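Local coordinates for protein aldolase (Klebsiella pneumoniae, PDB 6VOQ) that belongs to the class II aldolase and adducin family and holds a zinc ion in a site built from four of its side chains, at residues R8-M11 with V12-G15; G46-L49 with G50-Q53; E75-F78 with H79-V82; A173-N176 with T177-L180. One frame throughout, in Å; residues are numbered along the deposited sequence.

All four interactions are local, each within its own short continuous stretch of chain. Interactions 1, 3 and 4 are helical, on helices 4-20, 76-83 and 170-190, whereas interaction 2 is a turn in the loop between strands 40-42 and 58-60. Interactions 3 and 4 are buried, interaction 1 is partly so, and interaction 2 lies at the surface, where a water completes the turn. Polar side chains pair weakly on the outside of interaction 1, while in interaction 4 a buried carboxylate has a salt bridge to Arg21. Interaction 3 alone includes a zinc ligand. Interaction 1 touches both interaction 2, by Val12 and Leu52, and interaction 4, by Ile14 and Thr174.

Interaction 1: R8-M11 with V12-G15; sequences REEM and VQIG
The flat ends of Glu9 and Gln13 meet at right angles: carboxylate and amide planes are 90° apart, and Glu9 OE1 lies 2.6 Å from Gln13 NE2. The N-H...O angle of 125° makes this a weak hydrogen bond despite its short length, and the Glu9 side chain is poorly ordered, so the pair is better read as a loose surface contact than as a fixed link. The second flat group, the carboxylate of Glu10, has Ile14 CD1 to one side of its plane, 4.0 Å from Glu10 CD; the same methyl lies 3.7 Å from Glu10 CG. The carboxylate also has a long, weak ion pair with Arg171.

This is plain α-helix, two turns of helix 4-20, and both side-chain pairs follow its i to i+4 spacing. Backbone bonds repeat the step, with Gln13 N reaching Glu9 O at 3.0 Å and Ile14 N reaching Glu10 O at 2.8 Å. Gln13 CG sits beside its backbone N, against Glu9 O, which directs the side chain back along the helix; full extension beyond CG gives the amide its reach, while Glu9 bends at chi2 (40°) to turn its carboxylate toward it.

The other side of the helix faces the protein. Met11 packs on Leu31, Leu33 and Leu41 of the sheet, and Ile14 reaches Leu170 and Thr174 of helix 170-190. Arg8 turns away to a salt bridge with Glu4 and hydrogen bonds to Ala54 O and Leu57 O. Val12 points one methyl back over the preceding turn, its CG2 lying 3.4 Å from Arg8 O.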
ATOM      1  N   ARG A   8     -19.145  18.748   9.701  1.00 34.08           N
ATOM      2  CA  ARG A   8     -18.932  18.761   8.260  1.00 34.95           C
ATOM      3  C   ARG A   8     -17.449  18.686   7.946  1.00 41.07           C
ATOM      4  O   ARG A   8     -17.026  17.949   7.050  1.00 47.52           O
ATOM      5  CB  ARG A   8     -19.547  20.022   7.640  1.00 32.00           C
ATOM      6  CG  ARG A   8     -21.053  19.994   7.602  1.00 31.53           C
ATOM      7  CD  ARG A   8     -21.628  21.225   6.948  1.00 33.92           C
ATOM      8  NE  ARG A   8     -23.092  21.207   6.969  1.00 37.32           N
ATOM      9  CZ  ARG A   8     -23.859  20.776   5.972  1.00 38.83           C
ATOM     10  NH1 ARG A   8     -23.319  20.337   4.839  1.00 33.88           N
ATOM     11  NH2 ARG A   8     -25.175  20.793   6.113  1.00 35.35           N
ATOM     12  N   GLU A   9     -16.647  19.434   8.693  1.00 41.22           N
ATOM     13  CA  GLU A   9     -15.203  19.422   8.536  1.00 45.68           C
ATOM     14  C   GLU A   9     -14.608  18.036   8.789  1.00 43.05           C
ATOM     15  O   GLU A   9     -13.831  17.535   7.962  1.00 34.93           O
ATOM     16  CB  GLU A   9     -14.619  20.465   9.494  1.00 62.16           C
ATOM     17  CG  GLU A   9     -13.147  20.792   9.352  1.00 85.21           C
ATOM     18  CD  GLU A   9     -12.650  20.880   7.915  1.00102.10           C
ATOM     19  OE1 GLU A   9     -11.440  20.638   7.727  1.00107.39           O
ATOM     20  OE2 GLU A   9     -13.422  21.228   6.988  1.00108.91           O
ATOM     21  N   GLU A  10     -14.969  17.417   9.919  1.00 35.96           N
ATOM     22  CA  GLU A  10     -14.488  16.082  10.256  1.00 37.86           C
ATOM     23  C   GLU A  10     -14.836  15.071   9.172  1.00 40.32           C
ATOM     24  O   GLU A  10     -14.033  14.184   8.862  1.00 43.77           O
ATOM     25  CB  GLU A  10     -15.081  15.651  11.599  1.00 37.07           C
ATOM     26  CG  GLU A  10     -14.686  14.261  12.040  1.00 45.19           C
ATOM     27  CD  GLU A  10     -13.618  14.305  13.112  1.00 55.58           C
ATOM     28  OE1 GLU A  10     -13.746  13.574  14.122  1.00 55.24           O
ATOM     29  OE2 GLU A  10     -12.654  15.086  12.937  1.00 64.96           O
ATOM     30  N   MET A  11     -16.037  15.178   8.597  1.00 32.84           N
ATOM     31  CA  MET A  11     -16.448  14.222   7.579  1.00 29.44           C
ATOM     32  C   MET A  11     -15.579  14.333   6.337  1.00 26.70           C
ATOM     33  O   MET A  11     -15.146  13.316   5.790  1.00 31.52           O
ATOM     34  CB  MET A  11     -17.918  14.428   7.227  1.00 29.27           C
ATOM     35  CG  MET A  11     -18.422  13.500   6.144  1.00 29.83           C
ATOM     36  SD  MET A  11     -20.210  13.303   6.183  1.00 36.51           S
ATOM     37  CE  MET A  11     -20.378  12.438   7.736  1.00 29.75           C
ATOM     38  N   VAL A  12     -15.318  15.557   5.872  1.00 31.41           N
ATOM     39  CA  VAL A  12     -14.427  15.755   4.730  1.00 32.32           C
ATOM     40  C   VAL A  12     -13.031  15.211   5.028  1.00 34.30           C
ATOM     41  O   VAL A  12     -12.444  14.492   4.211  1.00 34.34           O
ATOM     42  CB  VAL A  12     -14.377  17.245   4.350  1.00 35.07           C
ATOM     43  CG1 VAL A  12     -13.346  17.492   3.236  1.00 36.77           C
ATOM     44  CG2 VAL A  12     -15.757  17.734   3.942  1.00 31.37           C
ATOM     45  N   GLN A  13     -12.478  15.545   6.194  1.00 30.46           N
ATOM     46  CA  GLN A  13     -11.126  15.109   6.526  1.00 38.68           C
ATOM     47  C   GLN A  13     -11.057  13.596   6.622  1.00 40.90           C
ATOM     48  O   GLN A  13     -10.151  12.963   6.068  1.00 47.71           O
ATOM     49  CB  GLN A  13     -10.672  15.748   7.838  1.00 35.25           C
ATOM     50  CG  GLN A  13     -10.489  17.240   7.758  1.00 49.49           C
ATOM     51  CD  GLN A  13     -10.026  17.841   9.075  1.00 71.96           C
ATOM     52  OE1 GLN A  13      -9.913  17.144  10.083  1.00 82.89           O
ATOM     53  NE2 GLN A  13      -9.759  19.145   9.071  1.00 77.37           N
ATOM     54  N   ILE A  14     -12.014  12.996   7.319  1.00 37.65           N
ATOM     55  CA  ILE A  14     -12.004  11.552   7.470  1.00 35.67           C
ATOM     56  C   ILE A  14     -12.139  10.872   6.111  1.00 38.11           C
ATOM     57  O   ILE A  14     -11.419   9.911   5.813  1.00 44.97           O
ATOM     58  CB  ILE A  14     -13.087  11.132   8.480  1.00 32.23           C
ATOM     59  CG1 ILE A  14     -12.530  11.386   9.891  1.00 33.23           C
ATOM     60  CG2 ILE A  14     -13.466   9.675   8.303  1.00 33.04           C
ATOM     61  CD1 ILE A  14     -13.399  10.956  11.016  1.00 31.75           C
ATOM     62  N   GLY A  15     -13.008  11.394   5.243  1.00 33.69           N
ATOM     63  CA  GLY A  15     -13.095  10.865   3.888  1.00 26.51           C
ATOM     64  C   GLY A  15     -11.762  10.887   3.162  1.00 31.06           C
ATOM     65  O   GLY A  15     -11.336   9.880   2.595  1.00 35.41           O
TER

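Interaction 2: G46-L49 with G50-Q53; sequences GACL and GELQ
Cys48 and Glu51 carry the main hydrogen bond: Glu51 N donates to Cys48 O at 2.7 Å, with an N-H...O angle of 160°. The donor stands well above the carbonyl plane, 43° out of it, so the bond, though short, does not use a lone pair. A second, weak hydrogen bond runs from Gly50 N to Cys48 SG at 3.7 Å. It depends on the cysteine torsion: with chi1 at 167° the sulfur lies beside its own carbonyl carbon, facing the amide of Gly50 two residues on.

The first of these bonds closes a type I β-turn over Cys48, Leu49, Gly50 and Glu51, with helical backbone angles at Leu49 and near-zero psi at Gly50. The turn sits in the long loop between strands 40-42 and 58-60. One water continues it: it donates to Leu49 O at 2.6 Å and accepts from Leu52 N at 3.1 Å, bridging a carbonyl and an amide three residues apart.

Apolar contacts form on the inner side. Leu49 and Leu52 lie side by side and point the same way, their methyls CD2 and CD1 4.1 Å apart, and the other methyl of Leu52 rests against Ala47 CB. Behind them Leu49 packs on Ala24, Thr43 and Leu95, while Leu52 reaches Val12 of helix 4-20. Cys48 packs on Phe19 of the same helix, and its sulfur also touches the Glu51 chain, SG to CG at 3.9 Å, before that chain bends at chi2 and takes its carboxylate off toward the surface.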
ATOM      1  N   GLY A  46     -23.035   9.568  -5.602  1.00 57.57           N
ATOM      2  CA  GLY A  46     -22.018   9.603  -6.635  1.00 68.28           C
ATOM      3  C   GLY A  46     -20.762  10.350  -6.238  1.00 73.75           C
ATOM      4  O   GLY A  46     -20.042  10.881  -7.091  1.00 84.44           O
ATOM      5  N   ALA A  47     -20.492  10.396  -4.940  1.00 66.45           N
ATOM      6  CA  ALA A  47     -19.379  11.153  -4.397  1.00 60.14           C
ATOM      7  C   ALA A  47     -18.141  10.278  -4.268  1.00 60.40           C
ATOM      8  O   ALA A  47     -18.212   9.046  -4.237  1.00 64.51           O
ATOM      9  CB  ALA A  47     -19.741  11.743  -3.035  1.00 52.41           C
ATOM     10  N   CYS A  48     -16.995  10.946  -4.195  1.00 54.00           N
ATOM     11  CA  CYS A  48     -15.707  10.310  -3.972  1.00 51.79           C
ATOM     12  C   CYS A  48     -15.164  10.816  -2.642  1.00 47.95           C
ATOM     13  O   CYS A  48     -15.013  12.027  -2.452  1.00 50.28           O
ATOM     14  CB  CYS A  48     -14.741  10.614  -5.126  1.00 51.39           C
ATOM     15  SG  CYS A  48     -13.004  10.221  -4.827  1.00 59.32           S
ATOM     16  N   LEU A  49     -14.898   9.890  -1.717  1.00 40.01           N
ATOM     17  CA  LEU A  49     -14.540  10.275  -0.355  1.00 39.41           C
ATOM     18  C   LEU A  49     -13.316  11.176  -0.294  1.00 42.99           C
ATOM     19  O   LEU A  49     -13.149  11.906   0.689  1.00 44.41           O
ATOM     20  CB  LEU A  49     -14.300   9.032   0.493  1.00 42.53           C
ATOM     21  CG  LEU A  49     -15.572   8.228   0.744  1.00 43.70           C
ATOM     22  CD1 LEU A  49     -15.312   7.131   1.756  1.00 38.55           C
ATOM     23  CD2 LEU A  49     -16.678   9.152   1.215  1.00 35.29           C
ATOM     24  N   GLY A  50     -12.456  11.142  -1.304  1.00 42.79           N
ATOM     25  CA  GLY A  50     -11.339  12.056  -1.316  1.00 52.22           C
ATOM     26  C   GLY A  50     -11.629  13.421  -1.889  1.00 52.30           C
ATOM     27  O   GLY A  50     -10.723  14.250  -1.947  1.00 53.96           O
ATOM     28  N   GLU A  51     -12.864  13.685  -2.315  1.00 52.74           N
ATOM     29  CA  GLU A  51     -13.229  14.941  -2.968  1.00 60.93           C
ATOM     30  C   GLU A  51     -14.514  15.518  -2.372  1.00 58.71           C
ATOM     31  O   GLU A  51     -15.318  16.135  -3.072  1.00 65.37           O
ATOM     32  CB  GLU A  51     -13.380  14.753  -4.480  1.00 66.93           C
ATOM     33  CG  GLU A  51     -12.239  13.992  -5.172  1.00 77.66           C
ATOM     34  CD  GLU A  51     -11.158  14.904  -5.729  1.00 91.92           C
ATOM     35  OE1 GLU A  51      -9.974  14.501  -5.710  1.00 95.29           O
ATOM     36  OE2 GLU A  51     -11.493  16.019  -6.190  1.00 99.32           O
ATOM     37  N   LEU A  52     -14.725  15.340  -1.072  1.00 49.77           N
ATOM     38  CA  LEU A  52     -15.935  15.840  -0.429  1.00 47.38           C
ATOM     39  C   LEU A  52     -15.890  17.359  -0.262  1.00 45.90           C
ATOM     40  O   LEU A  52     -14.823  17.962  -0.133  1.00 47.85           O
ATOM     41  CB  LEU A  52     -16.130  15.176   0.935  1.00 42.81           C
ATOM     42  CG  LEU A  52     -16.410  13.671   0.903  1.00 38.16           C
ATOM     43  CD1 LEU A  52     -16.587  13.120   2.307  1.00 32.66           C
ATOM     44  CD2 LEU A  52     -17.629  13.374   0.034  1.00 38.44           C
ATOM     45  N   GLN A  53     -17.070  17.976  -0.276  1.00 46.38           N
ATOM     46  CA  GLN A  53     -17.224  19.412  -0.059  1.00 53.59           C
ATOM     47  C   GLN A  53     -18.102  19.620   1.165  1.00 48.62           C
ATOM     48  O   GLN A  53     -19.277  19.238   1.158  1.00 58.68           O
ATOM     49  CB  GLN A  53     -17.835  20.107  -1.279  1.00 58.21           C
ATOM     50  CG  GLN A  53     -17.188  19.725  -2.601  1.00 77.03           C
ATOM     51  CD  GLN A  53     -16.296  20.827  -3.158  1.00 89.67           C
ATOM     52  OE1 GLN A  53     -16.708  21.984  -3.265  1.00 94.39           O
ATOM     53  NE2 GLN A  53     -15.066  20.469  -3.518  1.00 92.64           N
TER
HETATM   54  O   HOH W   1     -12.845  14.453   1.279  1.00 46.00           O

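Interaction 3: E75-F78 with H79-V82; sequences EVTF and HRAV. With ZN (zinc ion), chain B.
Glu75 O sits in the corner made by the rings of Phe78 and His79, over the face of one and at the edge of the other, and this is the tight part of the contact. The carbonyl oxygen stands 3.4 Å above the Phe78 plane, over the ring centre, and lies 3.2 Å from CD2 of His79. Phe78 reaches that place by holding CG between its backbone N and carbonyl carbon (chi1 64°), which folds the ring back under the first turn. The two rings are near parallel, with planes at 29°, but slid apart so that they barely overlap, centroids 5.7 Å apart. His79 ND1 is held by Ser32 OG, and Phe78 meets His94 edge-to-face.

This turn belongs to the early part of helix 76-83, beside the zinc site of the class II aldolase fold: Glu75 OE1 binds the zinc ion together with His94, His96 and His161. Backbone bonding is uneven here, since His79 N to Glu75 O is weak at 3.4 Å, whereas Arg80 N to Val76 O is firm at 3.0 Å.

Away from the zinc the contact loosens. Thr77 is exposed, and its carbonyl O lies over one face of the Arg80 guanidinium, 4.3 Å above the plane; separately, Arg80 NH2 stays 3.9 Å from Thr77 OG1. Their polar partners lie elsewhere: Arg80 NH1 bonds Leu62 O, and Thr77 OG1 bonds Lys74 O.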
ATOM      1  N   GLU A  75     -27.108   4.574  -0.342  1.00 28.78           N
ATOM      2  CA  GLU A  75     -26.896   3.636   0.750  1.00 38.63           C
ATOM      3  C   GLU A  75     -27.198   4.235   2.116  1.00 43.10           C
ATOM      4  O   GLU A  75     -27.190   3.497   3.114  1.00 44.86           O
ATOM      5  CB  GLU A  75     -25.464   3.108   0.705  1.00 32.80           C
ATOM      6  CG  GLU A  75     -25.139   2.463  -0.624  1.00 42.03           C
ATOM      7  CD  GLU A  75     -23.813   1.754  -0.629  1.00 46.21           C
ATOM      8  OE1 GLU A  75     -23.812   0.510  -0.494  1.00 55.16           O
ATOM      9  OE2 GLU A  75     -22.775   2.437  -0.771  1.00 45.07           O
ATOM     10  N   VAL A  76     -27.482   5.539   2.182  1.00 35.15           N
ATOM     11  CA  VAL A  76     -27.892   6.156   3.439  1.00 42.34           C
ATOM     12  C   VAL A  76     -29.201   5.554   3.927  1.00 43.95           C
ATOM     13  O   VAL A  76     -29.496   5.600   5.127  1.00 44.40           O
ATOM     14  CB  VAL A  76     -27.978   7.689   3.265  1.00 42.47           C
ATOM     15  CG1 VAL A  76     -28.527   8.368   4.518  1.00 37.71           C
ATOM     16  CG2 VAL A  76     -26.600   8.248   2.920  1.00 40.62           C
ATOM     17  N   THR A  77     -29.978   4.956   3.018  1.00 40.03           N
ATOM     18  CA  THR A  77     -31.177   4.221   3.406  1.00 41.03           C
ATOM     19  C   THR A  77     -30.888   3.215   4.516  1.00 39.76           C
ATOM     20  O   THR A  77     -31.618   3.154   5.514  1.00 45.51           O
ATOM     21  CB  THR A  77     -31.776   3.514   2.190  1.00 44.72           C
ATOM     22  OG1 THR A  77     -32.163   4.488   1.214  1.00 50.73           O
ATOM     23  CG2 THR A  77     -33.011   2.731   2.599  1.00 51.01           C
ATOM     24  N   PHE A  78     -29.832   2.409   4.372  1.00 31.79           N
ATOM     25  CA  PHE A  78     -29.582   1.437   5.429  1.00 27.05           C
ATOM     26  C   PHE A  78     -28.702   1.989   6.544  1.00 37.22           C
ATOM     27  O   PHE A  78     -28.616   1.368   7.603  1.00 47.09           O
ATOM     28  CB  PHE A  78     -29.007   0.113   4.868  1.00 30.30           C
ATOM     29  CG  PHE A  78     -27.646   0.211   4.205  1.00 25.52           C
ATOM     30  CD1 PHE A  78     -26.499   0.474   4.936  1.00 24.61           C
ATOM     31  CD2 PHE A  78     -27.512  -0.065   2.860  1.00 29.15           C
ATOM     32  CE1 PHE A  78     -25.265   0.534   4.318  1.00 36.68           C
ATOM     33  CE2 PHE A  78     -26.274  -0.020   2.234  1.00 29.42           C
ATOM     34  CZ  PHE A  78     -25.154   0.279   2.959  1.00 32.83           C
ATOM     35  N   HIS A  79     -28.060   3.141   6.343  1.00 35.27           N
ATOM     36  CA  HIS A  79     -27.533   3.888   7.479  1.00 26.10           C
ATOM     37  C   HIS A  79     -28.649   4.220   8.462  1.00 30.28           C
ATOM     38  O   HIS A  79     -28.524   3.977   9.667  1.00 35.34           O
ATOM     39  CB  HIS A  79     -26.882   5.180   7.003  1.00 38.40           C
ATOM     40  CG  HIS A  79     -25.523   5.003   6.417  1.00 34.15           C
ATOM     41  ND1 HIS A  79     -24.420   5.682   6.888  1.00 31.63           N
ATOM     42  CD2 HIS A  79     -25.092   4.250   5.378  1.00 31.26           C
ATOM     43  CE1 HIS A  79     -23.364   5.346   6.171  1.00 32.65           C
ATOM     44  NE2 HIS A  79     -23.744   4.477   5.251  1.00 36.27           N
ATOM     45  N   ARG A  80     -29.744   4.797   7.956  1.00 30.12           N
ATOM     46  CA  ARG A  80     -30.849   5.217   8.811  1.00 34.70           C
ATOM     47  C   ARG A  80     -31.429   4.053   9.593  1.00 33.37           C
ATOM     48  O   ARG A  80     -31.754   4.209  10.773  1.00 38.17           O
ATOM     49  CB  ARG A  80     -31.948   5.874   7.973  1.00 36.90           C
ATOM     50  CG  ARG A  80     -31.482   7.122   7.243  1.00 45.16           C
ATOM     51  CD  ARG A  80     -32.636   7.886   6.631  1.00 45.49           C
ATOM     52  NE  ARG A  80     -33.036   7.339   5.344  1.00 45.25           N
ATOM     53  CZ  ARG A  80     -34.178   6.695   5.125  1.00 46.35           C
ATOM     54  NH1 ARG A  80     -35.046   6.509   6.113  1.00 43.88           N
ATOM     55  NH2 ARG A  80     -34.453   6.243   3.909  1.00 48.70           N
ATOM     56  N   ALA A  81     -31.565   2.886   8.956  1.00 33.59           N
ATOM     57  CA  ALA A  81     -32.080   1.713   9.652  1.00 39.16           C
ATOM     58  C   ALA A  81     -31.300   1.433  10.929  1.00 35.76           C
ATOM     59  O   ALA A  81     -31.898   1.099  11.958  1.00 39.74           O
ATOM     60  CB  ALA A  81     -32.051   0.495   8.729  1.00 28.86           C
ATOM     61  N   VAL A  82     -29.977   1.604  10.897  1.00 27.65           N
ATOM     62  CA  VAL A  82     -29.170   1.391  12.096  1.00 32.22           C
ATOM     63  C   VAL A  82     -29.494   2.437  13.159  1.00 31.73           C
ATOM     64  O   VAL A  82     -29.744   2.103  14.322  1.00 30.17           O
ATOM     65  CB  VAL A  82     -27.674   1.397  11.744  1.00 26.31           C
ATOM     66  CG1 VAL A  82     -26.834   1.236  13.014  1.00 26.13           C
ATOM     67  CG2 VAL A  82     -27.368   0.314  10.732  1.00 25.36           C
TER
HETATM   68 ZN    ZN B 301     -21.691  -0.253  -0.562  1.00 44.91          ZN

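Interaction 4: A173-N176 with T177-L180; sequences ATNN and TEEL
Glu178 leans back over Thr174 and Asn175, one turn earlier in helix 170-190. Its CB lies 3.5 Å from Thr174 O, and CG, placed beside the backbone N (chi1 -76°), comes to 3.4 Å from the same oxygen. The chain then runs extended, with CD 3.7 Å from Thr174 O and 4.1 Å from the methyl CG2 of Thr174. At the tip OE1 lies 3.3 Å from Thr174 O and 3.5 Å from Asn175 OD1, the carboxylate and amide planes being almost coplanar at 10°. All three oxygens are acceptors, so OE1 bonds to neither of the others. The other carboxylate oxygen, OE2, has its partner in a salt bridge to Arg21.

Beneath, the helix has its regular i to i+4 bonds, Glu178 N to Thr174 O among them. Thr177 adds a bond from its side chain: OG1 donates to Ala173 O at 2.7 Å, in addition to the backbone bond from Thr177 N, the two arriving from opposite faces of the carbonyl plane. This helix lies against the sheet, with Thr177 on Val93 and Val165, while Asn175 and Glu178 also pack on Gly26 of a second subunit.

As modelled, Thr174 O and Asn175 OD1 beside OE1 probably raise the cost of charge on Glu178, which makes Arg21 the likely compensation for a buried carboxylate at the subunit boundary.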
ATOM      1  N   ALA A 173     -16.032   5.584  14.873  1.00 28.68           N
ATOM      2  CA  ALA A 173     -16.492   4.622  13.879  1.00 30.92           C
ATOM      3  C   ALA A 173     -15.405   4.345  12.848  1.00 31.92           C
ATOM      4  O   ALA A 173     -15.243   3.206  12.395  1.00 34.27           O
ATOM      5  CB  ALA A 173     -17.771   5.130  13.208  1.00 23.37           C
ATOM      6  N   THR A 174     -14.630   5.369  12.484  1.00 26.74           N
ATOM      7  CA  THR A 174     -13.523   5.157  11.560  1.00 29.03           C
ATOM      8  C   THR A 174     -12.439   4.290  12.189  1.00 33.14           C
ATOM      9  O   THR A 174     -11.877   3.409  11.528  1.00 31.57           O
ATOM     10  CB  THR A 174     -12.946   6.496  11.132  1.00 34.13           C
ATOM     11  OG1 THR A 174     -14.001   7.301  10.594  1.00 36.68           O
ATOM     12  CG2 THR A 174     -11.873   6.291  10.094  1.00 28.78           C
ATOM     13  N   ASN A 175     -12.133   4.526  13.465  1.00 29.26           N
ATOM     14  CA  ASN A 175     -11.164   3.688  14.162  1.00 28.93           C
ATOM     15  C   ASN A 175     -11.669   2.257  14.290  1.00 27.70           C
ATOM     16  O   ASN A 175     -10.905   1.307  14.094  1.00 29.18           O
ATOM     17  CB  ASN A 175     -10.852   4.271  15.543  1.00 33.62           C
ATOM     18  CG  ASN A 175     -10.062   5.570  15.475  1.00 41.68           C
ATOM     19  OD1 ASN A 175      -9.535   5.943  14.423  1.00 45.40           O
ATOM     20  ND2 ASN A 175      -9.973   6.267  16.607  1.00 44.73           N
ATOM     21  N   ASN A 176     -12.954   2.081  14.613  1.00 31.27           N
ATOM     22  CA  ASN A 176     -13.539   0.739  14.614  1.00 34.05           C
ATOM     23  C   ASN A 176     -13.421   0.078  13.250  1.00 31.21           C
ATOM     24  O   ASN A 176     -13.094  -1.109  13.157  1.00 31.05           O
ATOM     25  CB  ASN A 176     -15.007   0.798  15.021  1.00 28.17           C
ATOM     26  CG  ASN A 176     -15.185   1.237  16.439  1.00 29.93           C
ATOM     27  OD1 ASN A 176     -14.247   1.195  17.233  1.00 34.26           O
ATOM     28  ND2 ASN A 176     -16.395   1.653  16.779  1.00 31.48           N
ATOM     29  N   THR A 177     -13.710   0.829  12.183  1.00 21.74           N
ATOM     30  CA  THR A 177     -13.605   0.287  10.839  1.00 24.97           C
ATOM     31  C   THR A 177     -12.174  -0.103  10.519  1.00 28.34           C
ATOM     32  O   THR A 177     -11.926  -1.168   9.942  1.00 29.86           O
ATOM     33  CB  THR A 177     -14.109   1.303   9.810  1.00 25.09           C
ATOM     34  OG1 THR A 177     -15.443   1.690  10.142  1.00 29.13           O
ATOM     35  CG2 THR A 177     -14.100   0.695   8.426  1.00 23.81           C
ATOM     36  N   GLU A 178     -11.218   0.757  10.875  1.00 28.83           N
ATOM     37  CA  GLU A 178      -9.827   0.446  10.588  1.00 30.97           C
ATOM     38  C   GLU A 178      -9.371  -0.767  11.380  1.00 23.17           C
ATOM     39  O   GLU A 178      -8.617  -1.596  10.866  1.00 30.68           O
ATOM     40  CB  GLU A 178      -8.945   1.653  10.881  1.00 32.59           C
ATOM     41  CG  GLU A 178      -9.049   2.719   9.833  1.00 30.66           C
ATOM     42  CD  GLU A 178      -8.460   4.020  10.286  1.00 45.09           C
ATOM     43  OE1 GLU A 178      -8.771   4.443  11.410  1.00 54.85           O
ATOM     44  OE2 GLU A 178      -7.686   4.619   9.523  1.00 59.43           O
ATOM     45  N   GLU A 179      -9.822  -0.887  12.629  1.00 23.74           N
ATOM     46  CA  GLU A 179      -9.496  -2.069  13.416  1.00 28.16           C
ATOM     47  C   GLU A 179     -10.108  -3.322  12.800  1.00 32.57           C
ATOM     48  O   GLU A 179      -9.449  -4.364  12.716  1.00 29.31           O
ATOM     49  CB  GLU A 179      -9.963  -1.880  14.857  1.00 26.86           C
ATOM     50  CG  GLU A 179      -9.471  -2.955  15.807  1.00 46.72           C
ATOM     51  CD  GLU A 179      -7.960  -2.943  15.962  1.00 62.19           C
ATOM     52  OE1 GLU A 179      -7.379  -1.838  16.077  1.00 66.04           O
ATOM     53  OE2 GLU A 179      -7.353  -4.040  15.950  1.00 63.01           O
ATOM     54  N   LEU A 180     -11.358  -3.234  12.341  1.00 31.04           N
ATOM     55  CA  LEU A 180     -11.996  -4.385  11.714  1.00 30.37           C
ATOM     56  C   LEU A 180     -11.279  -4.779  10.433  1.00 29.38           C
ATOM     57  O   LEU A 180     -11.036  -5.966  10.192  1.00 32.62           O
ATOM     58  CB  LEU A 180     -13.457  -4.077  11.416  1.00 24.57           C
ATOM     59  CG  LEU A 180     -14.435  -4.356  12.531  1.00 30.13           C
ATOM     60  CD1 LEU A 180     -15.743  -3.655  12.196  1.00 29.26           C
ATOM     61  CD2 LEU A 180     -14.612  -5.867  12.702  1.00 26.79           C
TER